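Pyruvate kinase 1 (Trypanosoma brucei brucei, PDB 4KCT) catalyses the transfer of a phosphoryl group from phosphoenolpyruvate to ADP, yielding pyruvate and ATP, and also has an intrinsic decarboxylase activity. Local coordinates at residues E378-S383 / L409-Y413; A394-L400 / D475-H481; Y470-G474 / L495-P499. One frame throughout, in Å; residues are numbered along the deposited sequence.

In the fold
All three contacts belong to the alpha/beta domain that holds the sugar bisphosphate FDP, distinct from the barrel that carries pyruvate. Contact 2 pairs strands 396-400 and 476-481 in the middle of its mixed five-stranded sheet. Contact 1, its centre about 13 Å from that of contact 2, joins helices 377-392 and 405-412, which precede and follow strand 396-400; Ile410 packs on Val399 and Met397. Contact 3 lies about 9 Å from contact 2, centre to centre, where the chain end meets the loop leading into strand 476-481. Contact 1 closes before contact 3 opens, and both touch the second subunit; contact 2 reaches FDP and crosses both along the chain, tying early and late parts of the domain together.

Contact 1. Residues E378-S383 / L409-Y413; sequences EEAVCS and LISKY
Helix 377-392 and the last turn of helix 405-412 come nearest at Cys382 and Ile410, whose CA atoms are 5.2 Å apart. In this alpha-beta-alpha segment of the alpha/beta domain both helices pack on the same sheet face, that of Met397 and Val399, and touch each other there. Cys382 points into the seam: its SG lies 3.7 Å from Ile410 CG1, and its CB rests against Leu409 CG. Leu409 straddles Glu378 and Glu379, with CD2 by Glu378 CG and CD1 by Glu379 CD; the carboxylate of Glu378 itself turns to Arg405. Glu379 has CG anti to the backbone N (chi1 -174°) and an extended chain, which carries its carboxylate across to Lys412 and Tyr413. Ser383 CB sits over the middle of the Tyr413 ring in a CH-pi contact, 3.5 Å from the ring centroid. Lys412 NZ, which also bonds Gln371, forms a salt bridge to the syn side of Glu379 OE2 at 2.6 Å. On the anti side of that same oxygen, Tyr413 OH donates a hydrogen bond, with Tyr413 OH 2.5 Å from Glu379 OE2 and the carboxylate and ring planes 70° apart.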
ATOM      1  N   GLU A 378     -26.085   7.766   4.781  1.00 17.69           N
ATOM      2  CA  GLU A 378     -26.531   6.675   3.908  1.00 19.40           C
ATOM      3  C   GLU A 378     -25.370   6.061   3.111  1.00 17.96           C
ATOM      4  O   GLU A 378     -25.347   4.860   2.851  1.00 16.86           O
ATOM      5  CB  GLU A 378     -27.684   7.093   2.985  1.00 19.86           C
ATOM      6  CG  GLU A 378     -27.329   8.186   2.011  1.00 23.56           C
ATOM      7  CD  GLU A 378     -27.659   9.571   2.561  1.00 29.54           C
ATOM      8  OE1 GLU A 378     -28.179  10.402   1.792  1.00 35.13           O
ATOM      9  OE2 GLU A 378     -27.475   9.803   3.781  1.00 27.36           O
ATOM     10  N   GLU A 379     -24.372   6.874   2.790  1.00 16.78           N
ATOM     11  CA  GLU A 379     -23.238   6.332   2.059  1.00 16.25           C
ATOM     12  C   GLU A 379     -22.272   5.530   2.934  1.00 17.17           C
ATOM     13  O   GLU A 379     -21.815   4.466   2.523  1.00 16.25           O
ATOM     14  CB  GLU A 379     -22.494   7.403   1.258  1.00 18.28           C
ATOM     15  CG  GLU A 379     -21.411   6.781   0.391  1.00 19.74           C
ATOM     16  CD  GLU A 379     -21.026   7.647  -0.810  1.00 23.92           C
ATOM     17  OE1 GLU A 379     -21.424   8.827  -0.852  1.00 23.66           O
ATOM     18  OE2 GLU A 379     -20.244   7.167  -1.646  1.00 21.71           O
ATOM     19  N   ALA A 380     -21.996   6.014   4.145  1.00 15.38           N
ATOM     20  CA  ALA A 380     -21.353   5.170   5.169  1.00 16.16           C
ATOM     21  C   ALA A 380     -22.080   3.846   5.394  1.00 16.89           C
ATOM     22  O   ALA A 380     -21.448   2.767   5.465  1.00 15.26           O
ATOM     23  CB  ALA A 380     -21.204   5.932   6.469  1.00 15.65           C
ATOM     24  N   VAL A 381     -23.404   3.898   5.477  1.00 16.65           N
ATOM     25  CA  VAL A 381     -24.185   2.661   5.664  1.00 16.96           C
ATOM     26  C   VAL A 381     -24.016   1.706   4.455  1.00 15.79           C
ATOM     27  O   VAL A 381     -23.755   0.495   4.619  1.00 15.58           O
ATOM     28  CB  VAL A 381     -25.688   2.971   5.944  1.00 18.30           C
ATOM     29  CG1 VAL A 381     -26.559   1.716   5.755  1.00 17.40           C
ATOM     30  CG2 VAL A 381     -25.856   3.533   7.377  1.00 16.96           C
ATOM     31  N   CYS A 382     -24.176   2.240   3.246  1.00 16.04           N
ATOM     32  CA  CYS A 382     -24.068   1.401   2.067  1.00 16.27           C
ATOM     33  C   CYS A 382     -22.665   0.842   1.864  1.00 16.38           C
ATOM     34  O   CYS A 382     -22.489  -0.346   1.505  1.00 16.66           O
ATOM     35  CB  CYS A 382     -24.605   2.123   0.812  1.00 17.93           C
ATOM     36  SG  CYS A 382     -26.422   2.394   0.905  1.00 21.28           S
ATOM     37  N   SER A 383     -21.658   1.670   2.073  1.00 17.27           N
ATOM     38  CA  SER A 383     -20.290   1.202   1.904  1.00 16.41           C
ATOM     39  C   SER A 383     -19.878   0.184   2.977  1.00 16.21           C
ATOM     40  O   SER A 383     -19.269  -0.844   2.656  1.00 15.55           O
ATOM     41  CB  SER A 383     -19.301   2.367   1.851  1.00 17.83           C
ATOM     42  OG  SER A 383     -19.137   2.957   3.108  1.00 19.26           O
ATOM     43  N   LEU A 409     -26.258   3.331  -4.790  1.00 14.90           N
ATOM     44  CA  LEU A 409     -25.238   3.604  -3.785  1.00 15.75           C
ATOM     45  C   LEU A 409     -24.529   2.328  -3.311  1.00 14.84           C
ATOM     46  O   LEU A 409     -23.331   2.339  -3.059  1.00 15.77           O
ATOM     47  CB  LEU A 409     -25.865   4.345  -2.588  1.00 18.37           C
ATOM     48  CG  LEU A 409     -24.958   5.173  -1.677  1.00 20.76           C
ATOM     49  CD1 LEU A 409     -24.000   6.078  -2.488  1.00 19.49           C
ATOM     50  CD2 LEU A 409     -25.838   6.013  -0.726  1.00 21.51           C
ATOM     51  N   ILE A 410     -25.267   1.251  -3.154  1.00 13.42           N
ATOM     52  CA  ILE A 410     -24.652  -0.056  -2.888  1.00 13.91           C
ATOM     53  C   ILE A 410     -23.852  -0.593  -4.068  1.00 14.56           C
ATOM     54  O   ILE A 410     -22.702  -1.012  -3.908  1.00 13.64           O
ATOM     55  CB  ILE A 410     -25.699  -1.088  -2.490  1.00 15.21           C
ATOM     56  CG1 ILE A 410     -26.340  -0.680  -1.142  1.00 16.30           C
ATOM     57  CG2 ILE A 410     -25.068  -2.489  -2.400  1.00 13.78           C
ATOM     58  CD1 ILE A 410     -27.483  -1.606  -0.733  1.00 17.37           C
ATOM     59  N   SER A 411     -24.422  -0.498  -5.267  1.00 13.96           N
ATOM     60  CA  SER A 411     -23.692  -0.913  -6.482  1.00 15.04           C
ATOM     61  C   SER A 411     -22.401  -0.113  -6.687  1.00 13.84           C
ATOM     62  O   SER A 411     -21.405  -0.635  -7.203  1.00 14.10           O
ATOM     63  CB  SER A 411     -24.599  -0.789  -7.729  1.00 14.29           C
ATOM     64  OG  SER A 411     -23.912  -1.275  -8.890  1.00 16.81           O
ATOM     65  N   LYS A 412     -22.398   1.140  -6.241  1.00 12.75           N
ATOM     66  CA  LYS A 412     -21.215   1.981  -6.380  1.00 12.84           C
ATOM     67  C   LYS A 412     -19.991   1.270  -5.743  1.00 13.51           C
ATOM     68  O   LYS A 412     -18.854   1.415  -6.223  1.00 12.84           O
ATOM     69  CB  LYS A 412     -21.460   3.329  -5.686  1.00 12.21           C
ATOM     70  CG  LYS A 412     -20.214   4.145  -5.446  1.00 12.74           C
ATOM     71  CD  LYS A 412     -20.583   5.511  -4.824  1.00 12.88           C
ATOM     72  CE  LYS A 412     -19.334   6.387  -4.702  1.00 14.28           C
ATOM     73  NZ  LYS A 412     -19.671   7.731  -4.155  1.00 13.83           N
ATOM     74  N   TYR A 413     -20.222   0.527  -4.662  1.00 13.21           N
ATOM     75  CA  TYR A 413     -19.111  -0.115  -3.929  1.00 13.62           C
ATOM     76  C   TYR A 413     -18.809  -1.529  -4.415  1.00 14.97           C
ATOM     77  O   TYR A 413     -17.879  -2.175  -3.923  1.00 14.82           O
ATOM     78  CB  TYR A 413     -19.344  -0.065  -2.408  1.00 12.83           C
ATOM     79  CG  TYR A 413     -19.157   1.337  -1.874  1.00 14.53           C
ATOM     80  CD1 TYR A 413     -17.857   1.862  -1.709  1.00 14.37           C
ATOM     81  CD2 TYR A 413     -20.222   2.237  -1.876  1.00 14.66           C
ATOM     82  CE1 TYR A 413     -17.663   3.195  -1.326  1.00 14.88           C
ATOM     83  CE2 TYR A 413     -20.021   3.585  -1.568  1.00 15.78           C
ATOM     84  CZ  TYR A 413     -18.735   4.054  -1.321  1.00 16.70           C
ATOM     85  OH  TYR A 413     -18.531   5.396  -1.057  1.00 17.37           O
TER

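Contact 2. Residues A394-L400 / D475-H481; sequences AKAMLVL and DVVVVVH. With FDP (2,6-di-O-phosphono-beta-D-fructofuranose), chain F.
Val476 O is gripped twice from the Lys395 side: water 1 donates to it at 2.6 Å, and Lys395 N reaches it directly in a weak bond of 3.5 Å. The same water accepts from Lys395 N, bridging the two chains. Val478 N bonds Ala396 O at 3.2 Å in the transition from this splayed end. From there the pairing is regular: Leu398 N donates to Val478 O at 2.8 Å, Val480 N gives an equally short bond to Leu398 O, and Leu400 N closes the series on Val480 O. Donors alternate between the chains, as parallel pairing requires, with the short strand axes 18° apart. These are central strands of the mixed sheet of the alpha/beta domain, with strand 419-423 on the far edge of 396-400 and strand 492-497 on that of 476-481. Met397 and Val478 lie side by side on the face covered by helices 377-392 and 405-412, Met397 CE 4.1 Å from Val478 CG1; Leu398 and Val479 occupy the other face. Asp475 OD2 accepts from Ser472 N; Lys395 NZ makes only a long salt bridge, 3.7 Å from Asp475 OD1. At the C-terminal ends His481, with CG between its backbone N and carbonyl carbon (chi1 51°), lies alongside Leu400, its CB 3.8 Å from Leu400 CD2, while its NE2 is hydrogen-bonded to Arg494. There FDP O4 donates to Leu400 O at 2.7 Å.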
ATOM      1  N   ALA A 394     -21.242 -13.013   2.071  1.00 18.67           N
ATOM      2  CA  ALA A 394     -22.684 -13.019   1.828  1.00 19.69           C
ATOM      3  C   ALA A 394     -22.950 -13.454   0.387  1.00 20.92           C
ATOM      4  O   ALA A 394     -22.238 -13.038  -0.523  1.00 18.41           O
ATOM      5  CB  ALA A 394     -23.262 -11.630   2.062  1.00 19.02           C
ATOM      6  N   LYS A 395     -24.038 -14.198   0.164  1.00 20.58           N
ATOM      7  CA  LYS A 395     -24.408 -14.586  -1.208  1.00 22.87           C
ATOM      8  C   LYS A 395     -25.324 -13.572  -1.896  1.00 19.32           C
ATOM      9  O   LYS A 395     -25.445 -13.559  -3.138  1.00 19.30           O
ATOM     10  CB  LYS A 395     -25.032 -15.985  -1.224  1.00 29.51           C
ATOM     11  CG  LYS A 395     -24.025 -17.062  -0.860  1.00 31.18           C
ATOM     12  CD  LYS A 395     -24.442 -18.430  -1.340  1.00 40.52           C
ATOM     13  CE  LYS A 395     -23.347 -19.432  -1.058  1.00 44.92           C
ATOM     14  NZ  LYS A 395     -23.906 -20.811  -0.967  1.00 63.37           N
ATOM     15  N   ALA A 396     -25.915 -12.691  -1.108  1.00 16.55           N
ATOM     16  CA  ALA A 396     -26.686 -11.589  -1.676  1.00 18.59           C
ATOM     17  C   ALA A 396     -26.765 -10.427  -0.723  1.00 17.45           C
ATOM     18  O   ALA A 396     -26.606 -10.587   0.494  1.00 17.95           O
ATOM     19  CB  ALA A 396     -28.110 -12.059  -2.063  1.00 16.60           C
ATOM     20  N   MET A 397     -27.124  -9.273  -1.265  1.00 14.41           N
ATOM     21  CA  MET A 397     -27.529  -8.154  -0.451  1.00 15.78           C
ATOM     22  C   MET A 397     -28.953  -7.818  -0.840  1.00 17.83           C
ATOM     23  O   MET A 397     -29.398  -8.161  -1.936  1.00 17.12           O
ATOM     24  CB  MET A 397     -26.614  -6.962  -0.727  1.00 16.16           C
ATOM     25  CG  MET A 397     -25.129  -7.266  -0.445  1.00 16.28           C
ATOM     26  SD  MET A 397     -24.090  -5.803  -0.716  1.00 17.47           S
ATOM     27  CE  MET A 397     -24.641  -4.724   0.629  1.00 14.12           C
ATOM     28  N   LEU A 398     -29.661  -7.155   0.056  1.00 15.77           N
ATOM     29  CA  LEU A 398     -31.046  -6.787  -0.165  1.00 16.85           C
ATOM     30  C   LEU A 398     -31.186  -5.335   0.285  1.00 17.15           C
ATOM     31  O   LEU A 398     -30.719  -4.984   1.368  1.00 17.05           O
ATOM     32  CB  LEU A 398     -31.948  -7.696   0.697  1.00 18.77           C
ATOM     33  CG  LEU A 398     -33.442  -7.384   0.798  1.00 21.89           C
ATOM     34  CD1 LEU A 398     -34.057  -7.322  -0.579  1.00 22.72           C
ATOM     35  CD2 LEU A 398     -34.100  -8.506   1.603  1.00 24.48           C
ATOM     36  N   VAL A 399     -31.751  -4.480  -0.572  1.00 15.35           N
ATOM     37  CA  VAL A 399     -31.926  -3.062  -0.234  1.00 16.05           C
ATOM     38  C   VAL A 399     -33.345  -2.621  -0.611  1.00 18.87           C
ATOM     39  O   VAL A 399     -33.883  -3.055  -1.635  1.00 16.71           O
ATOM     40  CB  VAL A 399     -30.874  -2.157  -0.955  1.00 17.23           C
ATOM     41  CG1 VAL A 399     -30.959  -2.311  -2.488  1.00 16.02           C
ATOM     42  CG2 VAL A 399     -31.010  -0.679  -0.523  1.00 15.32           C
ATOM     43  N   LEU A 400     -33.991  -1.867   0.279  1.00 16.51           N
ATOM     44  CA  LEU A 400     -35.275  -1.208  -0.067  1.00 17.56           C
ATOM     45  C   LEU A 400     -34.996   0.150  -0.697  1.00 17.18           C
ATOM     46  O   LEU A 400     -34.270   0.967  -0.120  1.00 17.15           O
ATOM     47  CB  LEU A 400     -36.143  -1.017   1.188  1.00 17.54           C
ATOM     48  CG  LEU A 400     -37.000  -2.233   1.597  1.00 22.22           C
ATOM     49  CD1 LEU A 400     -36.176  -3.508   1.566  1.00 20.82           C
ATOM     50  CD2 LEU A 400     -37.612  -2.017   2.984  1.00 20.51           C
ATOM     51  N   ASP A 475     -28.014 -19.338   4.501  1.00 25.57           N
ATOM     52  CA  ASP A 475     -27.050 -18.352   3.964  1.00 23.80           C
ATOM     53  C   ASP A 475     -27.254 -16.990   4.637  1.00 23.62           C
ATOM     54  O   ASP A 475     -28.402 -16.568   4.876  1.00 20.26           O
ATOM     55  CB  ASP A 475     -27.187 -18.199   2.434  1.00 22.31           C
ATOM     56  CG  ASP A 475     -26.672 -19.456   1.653  1.00 29.87           C
ATOM     57  OD1 ASP A 475     -25.822 -20.192   2.189  1.00 27.17           O
ATOM     58  OD2 ASP A 475     -27.170 -19.722   0.546  1.00 29.91           O
ATOM     59  N   VAL A 476     -26.160 -16.233   4.751  1.00 21.44           N
ATOM     60  CA  VAL A 476     -26.237 -14.849   5.221  1.00 21.43           C
ATOM     61  C   VAL A 476     -26.601 -13.901   4.074  1.00 21.91           C
ATOM     62  O   VAL A 476     -26.038 -13.982   2.997  1.00 22.13           O
ATOM     63  CB  VAL A 476     -24.913 -14.381   5.856  1.00 22.94           C
ATOM     64  CG1 VAL A 476     -25.118 -13.044   6.582  1.00 25.46           C
ATOM     65  CG2 VAL A 476     -24.399 -15.414   6.816  1.00 29.27           C
ATOM     66  N   VAL A 477     -27.513 -12.964   4.338  1.00 19.10           N
ATOM     67  CA  VAL A 477     -27.818 -11.884   3.395  1.00 18.94           C
ATOM     68  C   VAL A 477     -27.651 -10.558   4.125  1.00 18.30           C
ATOM     69  O   VAL A 477     -27.965 -10.466   5.314  1.00 18.49           O
ATOM     70  CB  VAL A 477     -29.263 -11.987   2.895  1.00 22.54           C
ATOM     71  CG1 VAL A 477     -29.643 -10.754   2.081  1.00 24.75           C
ATOM     72  CG2 VAL A 477     -29.426 -13.226   2.035  1.00 22.51           C
ATOM     73  N   VAL A 478     -27.051  -9.570   3.464  1.00 15.75           N
ATOM     74  CA  VAL A 478     -26.885  -8.246   4.079  1.00 14.36           C
ATOM     75  C   VAL A 478     -28.063  -7.377   3.663  1.00 16.90           C
ATOM     76  O   VAL A 478     -28.328  -7.216   2.466  1.00 17.15           O
ATOM     77  CB  VAL A 478     -25.553  -7.573   3.665  1.00 14.40           C
ATOM     78  CG1 VAL A 478     -25.426  -6.188   4.358  1.00 13.73           C
ATOM     79  CG2 VAL A 478     -24.364  -8.486   4.032  1.00 14.34           C
ATOM     80  N   VAL A 479     -28.780  -6.829   4.645  1.00 14.85           N
ATOM     81  CA  VAL A 479     -30.082  -6.189   4.391  1.00 14.90           C
ATOM     82  C   VAL A 479     -29.998  -4.724   4.812  1.00 15.79           C
ATOM     83  O   VAL A 479     -29.703  -4.422   5.965  1.00 14.91           O
ATOM     84  CB  VAL A 479     -31.198  -6.859   5.194  1.00 16.36           C
ATOM     85  CG1 VAL A 479     -32.549  -6.182   4.939  1.00 16.87           C
ATOM     86  CG2 VAL A 479     -31.251  -8.352   4.879  1.00 15.37           C
ATOM     87  N   VAL A 480     -30.324  -3.832   3.889  1.00 14.46           N
ATOM     88  CA  VAL A 480     -30.133  -2.402   4.099  1.00 15.00           C
ATOM     89  C   VAL A 480     -31.484  -1.696   3.909  1.00 15.18           C
ATOM     90  O   VAL A 480     -32.132  -1.842   2.858  1.00 14.44           O
ATOM     91  CB  VAL A 480     -29.126  -1.831   3.080  1.00 15.59           C
ATOM     92  CG1 VAL A 480     -29.044  -0.293   3.195  1.00 14.86           C
ATOM     93  CG2 VAL A 480     -27.736  -2.487   3.266  1.00 15.16           C
ATOM     94  N   HIS A 481     -31.902  -0.936   4.918  1.00 14.41           N
ATOM     95  CA  HIS A 481     -33.062  -0.029   4.798  1.00 15.76           C
ATOM     96  C   HIS A 481     -33.045   0.911   5.978  1.00 17.07           C
ATOM     97  O   HIS A 481     -32.017   1.029   6.647  1.00 17.73           O
ATOM     98  CB  HIS A 481     -34.395  -0.805   4.714  1.00 15.16           C
ATOM     99  CG  HIS A 481     -34.590  -1.834   5.816  1.00 17.60           C
ATOM    100  ND1 HIS A 481     -34.952  -1.495   7.093  1.00 16.17           N
ATOM    101  CD2 HIS A 481     -34.569  -3.230   5.773  1.00 15.01           C
ATOM    102  CE1 HIS A 481     -35.095  -2.627   7.833  1.00 16.99           C
ATOM    103  NE2 HIS A 481     -34.898  -3.684   7.026  1.00 16.58           N
TER
HETATM  104  P1  FDP F1004     -39.230   3.515   3.183  1.00 22.06           P
HETATM  105  O1P FDP F1004     -39.015   2.334   4.106  1.00 20.29           O
HETATM  106  O2P FDP F1004     -39.914   3.114   1.901  1.00 22.12           O
HETATM  107  O3P FDP F1004     -39.785   4.762   3.852  1.00 22.37           O
HETATM  108  O1  FDP F1004     -37.700   6.387   4.212  1.00 22.00           O
HETATM  109  C1  FDP F1004     -36.989   5.218   4.632  1.00 19.84           C
HETATM  110  C2  FDP F1004     -36.591   4.420   3.396  1.00 20.55           C
HETATM  111  O2  FDP F1004     -37.745   3.945   2.648  1.00 19.92           O
HETATM  112  C3  FDP F1004     -35.666   3.251   3.718  1.00 17.47           C
HETATM  113  O3  FDP F1004     -36.369   2.159   4.304  1.00 18.76           O
HETATM  114  C4  FDP F1004     -35.166   2.904   2.326  1.00 18.40           C
HETATM  115  O4  FDP F1004     -33.998   2.064   2.336  1.00 18.18           O
HETATM  116  C5  FDP F1004     -34.877   4.290   1.770  1.00 17.59           C
HETATM  117  O5  FDP F1004     -35.773   5.205   2.502  1.00 18.25           O
HETATM  118  C6  FDP F1004     -35.147   4.344   0.272  1.00 18.19           C
HETATM  119  O6  FDP F1004     -34.569   5.549  -0.235  1.00 20.97           O
HETATM  120  P2  FDP F1004     -34.392   5.724  -1.835  1.00 22.48           P
HETATM  121  O4P FDP F1004     -33.354   4.661  -2.233  1.00 17.32           O
HETATM  122  O5P FDP F1004     -35.767   5.472  -2.371  1.00 19.16           O
HETATM  123  O6P FDP F1004     -33.884   7.135  -2.002  1.00 20.09           O
HETATM  124  O   HOH W   1     -24.735 -15.975   1.870  1.00 32.67           O

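Contact 3. Residues Y470-G474 / L495-P499; sequences YASTG and LIYLP
The C-terminal tail, running off the last strand of the sheet within this chain, 492-497, whose Leu495 makes backbone hydrogen bonds to a neighbouring subunit, meets the loop joining helix 455-467 to strand 476-481. Gly474 N donates to Leu498 O at 2.8 Å, a nearly straight bond (169° at the hydrogen) whose donor is tilted from the carbonyl plane. The backbone of Gly474, with phi 89°, would press a CB against the preceding carbonyl, which accounts for glycine there. Thr473 OG1 donates to the terminal carboxylate, 2.9 Å from Pro499 O and above the plane of that group. Lys466 NZ binds both of these oxygens, so a positive charge probably helps to hold the chain end. Leu498 turns inward with CG anti to its carbonyl carbon (chi1 -79°); its CD1 presses on Ala471 CB at 3.4 Å and also meets Ser472 O. Leu462 and Lys466 of helix 455-467 pack on the same side chain. Gly474 O approaches the Tyr497 ring at its edge, in plane, 3.4 Å from Tyr497 CD2. Beyond, Leu498 bonds Asp475 and Ile496 bonds Val477 in the antiparallel pairing of strands 476-481 and 492-497 in the mixed sheet of the alpha/beta domain.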
ATOM      1  N   TYR A 470     -30.455 -17.250  -5.636  1.00 24.12           N
ATOM      2  CA  TYR A 470     -29.304 -16.447  -5.200  1.00 28.86           C
ATOM      3  C   TYR A 470     -28.739 -16.945  -3.876  1.00 31.56           C
ATOM      4  O   TYR A 470     -27.524 -16.902  -3.639  1.00 35.04           O
ATOM      5  CB  TYR A 470     -29.693 -14.970  -5.092  1.00 24.84           C
ATOM      6  CG  TYR A 470     -30.104 -14.369  -6.420  1.00 28.55           C
ATOM      7  CD1 TYR A 470     -29.277 -14.463  -7.529  1.00 28.76           C
ATOM      8  CD2 TYR A 470     -31.367 -13.806  -6.599  1.00 31.09           C
ATOM      9  CE1 TYR A 470     -29.635 -13.881  -8.746  1.00 30.54           C
ATOM     10  CE2 TYR A 470     -31.777 -13.343  -7.847  1.00 34.52           C
ATOM     11  CZ  TYR A 470     -30.883 -13.347  -8.904  1.00 28.88           C
ATOM     12  OH  TYR A 470     -31.263 -12.852 -10.127  1.00 32.60           O
ATOM     13  N   ALA A 471     -29.612 -17.478  -3.035  1.00 32.36           N
ATOM     14  CA  ALA A 471     -29.208 -17.917  -1.720  1.00 28.66           C
ATOM     15  C   ALA A 471     -30.232 -18.928  -1.209  1.00 30.34           C
ATOM     16  O   ALA A 471     -31.376 -18.932  -1.642  1.00 28.95           O
ATOM     17  CB  ALA A 471     -29.124 -16.713  -0.780  1.00 32.22           C
ATOM     18  N   SER A 472     -29.821 -19.790  -0.297  1.00 28.92           N
ATOM     19  CA  SER A 472     -30.777 -20.663   0.341  1.00 29.14           C
ATOM     20  C   SER A 472     -30.749 -20.612   1.850  1.00 30.07           C
ATOM     21  O   SER A 472     -29.940 -19.911   2.454  1.00 24.45           O
ATOM     22  CB  SER A 472     -30.646 -22.094  -0.156  1.00 36.17           C
ATOM     23  OG  SER A 472     -29.340 -22.381  -0.584  1.00 36.78           O
ATOM     24  N   THR A 473     -31.646 -21.374   2.448  1.00 29.40           N
ATOM     25  CA  THR A 473     -31.770 -21.458   3.876  1.00 29.67           C
ATOM     26  C   THR A 473     -30.402 -21.580   4.513  1.00 27.62           C
ATOM     27  O   THR A 473     -29.557 -22.317   4.026  1.00 28.38           O
ATOM     28  CB  THR A 473     -32.649 -22.681   4.236  1.00 33.75           C
ATOM     29  OG1 THR A 473     -33.964 -22.454   3.714  1.00 32.19           O
ATOM     30  CG2 THR A 473     -32.732 -22.873   5.754  1.00 35.66           C
ATOM     31  N   GLY A 474     -30.154 -20.768   5.537  1.00 25.93           N
ATOM     32  CA  GLY A 474     -28.878 -20.815   6.255  1.00 25.82           C
ATOM     33  C   GLY A 474     -27.794 -19.910   5.681  1.00 25.53           C
ATOM     34  O   GLY A 474     -26.763 -19.749   6.281  1.00 24.69           O
ATOM     35  N   LEU A 495     -27.236  -8.224   9.214  1.00 14.30           N
ATOM     36  CA  LEU A 495     -26.936  -9.528   8.625  1.00 16.38           C
ATOM     37  C   LEU A 495     -28.008 -10.493   9.069  1.00 17.10           C
ATOM     38  O   LEU A 495     -28.202 -10.680  10.257  1.00 19.06           O
ATOM     39  CB  LEU A 495     -25.582 -10.054   9.099  1.00 18.16           C
ATOM     40  CG  LEU A 495     -24.344  -9.185   8.878  1.00 25.53           C
ATOM     41  CD1 LEU A 495     -23.079 -10.021   8.674  1.00 23.39           C
ATOM     42  CD2 LEU A 495     -24.540  -8.210   7.755  1.00 22.44           C
ATOM     43  N   ILE A 496     -28.691 -11.105   8.112  1.00 18.19           N
ATOM     44  CA  ILE A 496     -29.797 -12.010   8.403  1.00 21.83           C
ATOM     45  C   ILE A 496     -29.498 -13.369   7.773  1.00 23.40           C
ATOM     46  O   ILE A 496     -29.013 -13.430   6.642  1.00 20.47           O
ATOM     47  CB  ILE A 496     -31.099 -11.443   7.821  1.00 26.86           C
ATOM     48  CG1 ILE A 496     -31.480 -10.180   8.594  1.00 29.29           C
ATOM     49  CG2 ILE A 496     -32.235 -12.465   7.908  1.00 30.05           C
ATOM     50  CD1 ILE A 496     -32.611  -9.409   7.948  1.00 39.99           C
ATOM     51  N   TYR A 497     -29.718 -14.445   8.519  1.00 20.52           N
ATOM     52  CA  TYR A 497     -29.687 -15.784   7.937  1.00 21.53           C
ATOM     53  C   TYR A 497     -31.036 -16.115   7.307  1.00 24.81           C
ATOM     54  O   TYR A 497     -32.075 -16.002   7.959  1.00 23.95           O
ATOM     55  CB  TYR A 497     -29.384 -16.836   9.008  1.00 25.69           C
ATOM     56  CG  TYR A 497     -27.990 -16.811   9.484  1.00 30.54           C
ATOM     57  CD1 TYR A 497     -27.636 -16.088  10.617  1.00 37.45           C
ATOM     58  CD2 TYR A 497     -26.988 -17.471   8.780  1.00 32.96           C
ATOM     59  CE1 TYR A 497     -26.325 -16.054  11.055  1.00 44.76           C
ATOM     60  CE2 TYR A 497     -25.675 -17.400   9.175  1.00 39.67           C
ATOM     61  CZ  TYR A 497     -25.344 -16.706  10.316  1.00 55.80           C
ATOM     62  OH  TYR A 497     -24.040 -16.708  10.744  1.00 67.05           O
ATOM     63  N   LEU A 498     -31.013 -16.654   6.099  1.00 22.64           N
ATOM     64  CA  LEU A 498     -32.251 -17.074   5.457  1.00 27.18           C
ATOM     65  C   LEU A 498     -32.867 -18.207   6.211  1.00 28.71           C
ATOM     66  O   LEU A 498     -32.177 -19.168   6.555  1.00 27.04           O
ATOM     67  CB  LEU A 498     -32.008 -17.505   4.034  1.00 29.93           C
ATOM     68  CG  LEU A 498     -31.855 -16.369   3.060  1.00 29.87           C
ATOM     69  CD1 LEU A 498     -31.468 -16.956   1.721  1.00 36.23           C
ATOM     70  CD2 LEU A 498     -33.151 -15.598   2.946  1.00 35.44           C
ATOM     71  N   PRO A 499     -34.154 -18.068   6.542  1.00 37.00           N
ATOM     72  CA  PRO A 499     -34.900 -19.116   7.244  1.00 44.46           C
ATOM     73  C   PRO A 499     -35.228 -20.289   6.314  1.00 53.44           C
ATOM     74  O   PRO A 499     -35.175 -20.177   5.069  1.00 51.43           O
ATOM     75  CB  PRO A 499     -36.182 -18.400   7.683  1.00 42.26           C
ATOM     76  CG  PRO A 499     -36.358 -17.282   6.704  1.00 44.71           C
ATOM     77  CD  PRO A 499     -34.984 -16.886   6.230  1.00 38.22           C
ATOM     78  OXT PRO A 499     -35.486 -21.395   6.790  1.00 62.55           O
TER